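Local atomic coordinates of beta-1,4-exocellulase (Thermobifida fusca, PDB entry 4B4H), a protein that probably hydrolyses beta-1,4-glycosidic bonds of cellulose, as a family 6 cellobiohydrolase whose catalytic domain makes up this chain. Residues W404-A407 with Q408-L412. Sequence-based numbering, arbitrary orientation.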
ATOM      1  N   TRP A 404     -16.065  -7.291   5.645  1.00 10.55           N
ATOM      2  CA  TRP A 404     -16.738  -6.020   5.471  1.00 10.41           C
ATOM      3  C   TRP A 404     -16.896  -5.254   6.767  1.00 10.48           C
ATOM      4  O   TRP A 404     -17.340  -5.813   7.770  1.00 11.38           O
ATOM      5  CB  TRP A 404     -18.090  -6.217   4.800  1.00 10.10           C
ATOM      6  CG  TRP A 404     -18.587  -4.910   4.268  1.00  9.98           C
ATOM      7  CD1 TRP A 404     -19.621  -4.133   4.769  1.00 10.12           C
ATOM      8  CD2 TRP A 404     -18.025  -4.141   3.155  1.00 10.02           C
ATOM      9  NE1 TRP A 404     -19.752  -2.977   4.042  1.00 10.04           N
ATOM     10  CE2 TRP A 404     -18.824  -2.922   3.059  1.00  9.96           C
ATOM     11  CE3 TRP A 404     -16.975  -4.336   2.260  1.00 10.00           C
ATOM     12  CZ2 TRP A 404     -18.583  -1.964   2.091  1.00  9.88           C
ATOM     13  CZ3 TRP A 404     -16.736  -3.365   1.291  1.00 10.13           C
ATOM     14  CH2 TRP A 404     -17.522  -2.209   1.207  1.00 10.02           C
ATOM     15  N   PHE A 405     -16.528  -3.972   6.760  1.00 10.13           N
ATOM     16  CA  PHE A 405     -16.567  -3.134   7.966  1.00  9.89           C
ATOM     17  C   PHE A 405     -17.472  -1.938   7.691  1.00 10.23           C
ATOM     18  O   PHE A 405     -17.015  -0.921   7.165  1.00 10.14           O
ATOM     19  CB  PHE A 405     -15.136  -2.694   8.309  1.00  9.44           C
ATOM     20  CG  PHE A 405     -14.960  -2.069   9.676  1.00  9.27           C
ATOM     21  CD1 PHE A 405     -15.987  -1.998  10.608  1.00  9.23           C
ATOM     22  CD2 PHE A 405     -13.714  -1.554  10.030  1.00  9.07           C
ATOM     23  CE1 PHE A 405     -15.783  -1.413  11.856  1.00  8.95           C
ATOM     24  CE2 PHE A 405     -13.500  -0.972  11.267  1.00  9.12           C
ATOM     25  CZ  PHE A 405     -14.537  -0.896  12.190  1.00  8.93           C
ATOM     26  N   SER A 406     -18.759  -2.082   8.024  1.00 10.49           N
ATOM     27  CA  SER A 406     -19.781  -1.118   7.598  1.00 10.69           C
ATOM     28  C   SER A 406     -19.630   0.260   8.246  1.00 10.32           C
ATOM     29  O   SER A 406     -19.668   1.294   7.561  1.00  9.93           O
ATOM     30  CB  SER A 406     -21.194  -1.675   7.823  1.00 11.24           C
ATOM     31  OG  SER A 406     -22.156  -0.837   7.203  1.00 12.73           O
ATOM     32  N   ALA A 407     -19.471   0.283   9.566  1.00 10.17           N
ATOM     33  CA  ALA A 407     -19.156   1.524  10.262  1.00  9.79           C
ATOM     34  C   ALA A 407     -17.996   2.285   9.586  1.00  9.53           C
ATOM     35  O   ALA A 407     -18.101   3.492   9.340  1.00  9.13           O
ATOM     36  CB  ALA A 407     -18.877   1.266  11.739  1.00 10.26           C
ATOM     37  N   GLN A 408     -16.927   1.579   9.230  1.00  9.26           N
ATOM     38  CA  GLN A 408     -15.796   2.212   8.555  1.00  8.98           C
ATOM     39  C   GLN A 408     -16.127   2.673   7.138  1.00  8.88           C
ATOM     40  O   GLN A 408     -15.664   3.732   6.718  1.00  8.73           O
ATOM     41  CB  GLN A 408     -14.591   1.273   8.524  1.00  8.73           C
ATOM     42  CG  GLN A 408     -13.268   1.951   8.180  1.00  8.81           C
ATOM     43  CD  GLN A 408     -12.213   0.976   7.688  1.00  9.00           C
ATOM     44  OE1 GLN A 408     -12.525  -0.057   7.105  1.00  9.10           O
ATOM     45  NE2 GLN A 408     -10.955   1.316   7.919  1.00  9.17           N
ATOM     46  N   PHE A 409     -16.902   1.884   6.398  1.00  9.06           N
ATOM     47  CA  PHE A 409     -17.274   2.317   5.048  1.00  9.25           C
ATOM     48  C   PHE A 409     -18.135   3.589   5.064  1.00  9.07           C
ATOM     49  O   PHE A 409     -17.882   4.528   4.307  1.00  9.13           O
ATOM     50  CB  PHE A 409     -17.946   1.207   4.235  1.00  9.56           C
ATOM     51  CG  PHE A 409     -18.282   1.618   2.828  1.00  9.91           C
ATOM     52  CD1 PHE A 409     -17.362   1.447   1.787  1.00 10.14           C
ATOM     53  CD2 PHE A 409     -19.530   2.176   2.540  1.00 10.19           C
ATOM     54  CE1 PHE A 409     -17.685   1.831   0.490  1.00 10.50           C
ATOM     55  CE2 PHE A 409     -19.843   2.571   1.246  1.00 10.63           C
ATOM     56  CZ  PHE A 409     -18.924   2.389   0.227  1.00 10.69           C
ATOM     57  N   ARG A 410     -19.159   3.614   5.912  1.00  9.70           N
ATOM     58  CA  ARG A 410     -19.981   4.824   6.056  1.00 10.10           C
ATOM     59  C   ARG A 410     -19.160   6.071   6.405  1.00  9.84           C
ATOM     60  O   ARG A 410     -19.401   7.153   5.857  1.00  9.90           O
ATOM     61  CB  ARG A 410     -21.091   4.620   7.093  1.00 10.80           C
ATOM     62  CG  ARG A 410     -22.158   3.644   6.646  1.00 11.97           C
ATOM     63  CD  ARG A 410     -22.972   3.142   7.819  1.00 13.56           C
ATOM     64  NE  ARG A 410     -23.798   4.167   8.459  1.00 14.53           N
ATOM     65  CZ  ARG A 410     -24.064   4.205   9.767  1.00 15.01           C
ATOM     66  NH1 ARG A 410     -23.555   3.288  10.583  1.00 15.83           N
ATOM     67  NH2 ARG A 410     -24.831   5.163  10.265  1.00 14.95           N
ATOM     68  N   GLU A 411     -18.207   5.934   7.320  1.00  9.63           N
ATOM     69  CA  GLU A 411     -17.307   7.021   7.692  1.00  9.24           C
ATOM     70  C   GLU A 411     -16.394   7.422   6.543  1.00  8.93           C
ATOM     71  O   GLU A 411     -16.262   8.613   6.228  1.00  9.09           O
ATOM     72  CB  GLU A 411     -16.458   6.657   8.907  1.00  9.46           C
ATOM     73  CG  GLU A 411     -15.613   7.822   9.388  1.00  9.54           C
ATOM     74  CD  GLU A 411     -14.915   7.551  10.699  1.00  9.79           C
ATOM     75  OE1 GLU A 411     -13.968   6.729  10.733  1.00  9.27           O
ATOM     76  OE2 GLU A 411     -15.300   8.195  11.693  1.00 10.57           O
ATOM     77  N   LEU A 412     -15.763   6.430   5.917  1.00  8.75           N
ATOM     78  CA  LEU A 412     -14.909   6.690   4.758  1.00  8.65           C
ATOM     79  C   LEU A 412     -15.689   7.427   3.697  1.00  8.63           C
ATOM     80  O   LEU A 412     -15.176   8.362   3.107  1.00  8.49           O
ATOM     81  CB  LEU A 412     -14.313   5.406   4.174  1.00  8.53           C
ATOM     82  CG  LEU A 412     -13.221   4.684   4.984  1.00  8.52           C
ATOM     83  CD1 LEU A 412     -12.961   3.274   4.477  1.00  8.68           C
ATOM     84  CD2 LEU A 412     -11.911   5.461   5.070  1.00  8.56           C
TER
HETATM   85  O   HOH W   1     -22.805   0.631  10.009  1.00 14.84           O
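Gln-408 lays its CB over one face of the ring of Phe-405, the N-cap residue of the C-terminal helix 406-414 in this glycoside hydrolase family 6 catalytic domain, and the two side chains cross at about a right angle. CB of Gln-408 sits above that face, offset toward the rim, 3.7 Å from the ring centroid in a CH-pi contact, and lies closest to CD2 of Phe-405 at 3.3 Å. With CG anti to the backbone N (chi1 -165°) and the chain extended beyond, CG and CD then run past that same CD2. At the tip, OE1 comes 3.5 Å from Phe-405 CD2, with the amide plane turned 42° from the ring. This side chain also packs near Asp-359, the predicted proton acceptor, so the helix start borders the presumed active site.

Three backbone bonds wind the first turn: Phe-409 N donates to Phe-405 O (2.9 Å), Arg-410 N makes a nearly straight bond to Ser-406 O, and Glu-411 N reaches Ala-407 O.

On another side of the helix, Trp-404 sets CZ2 over a face of the Phe-409 ring, 3.6 Å from Phe-409 CD1. It is an oblique pairing, the planes 40° apart; Trp-404 packs on Lys-21 and Phe-409 on Ala-22, both of helix 16-24. Glu-25 OE2 accepts a hydrogen bond from Trp-404 NE1 and is also hydrogen-bonded to Ser-406 OG, tying the residues that flank the N-cap to the position just after helix 16-24. A water joins one turn to the next: it donates weakly to Ser-406 OG and accepts from Arg-410 NH1 at 2.8 Å.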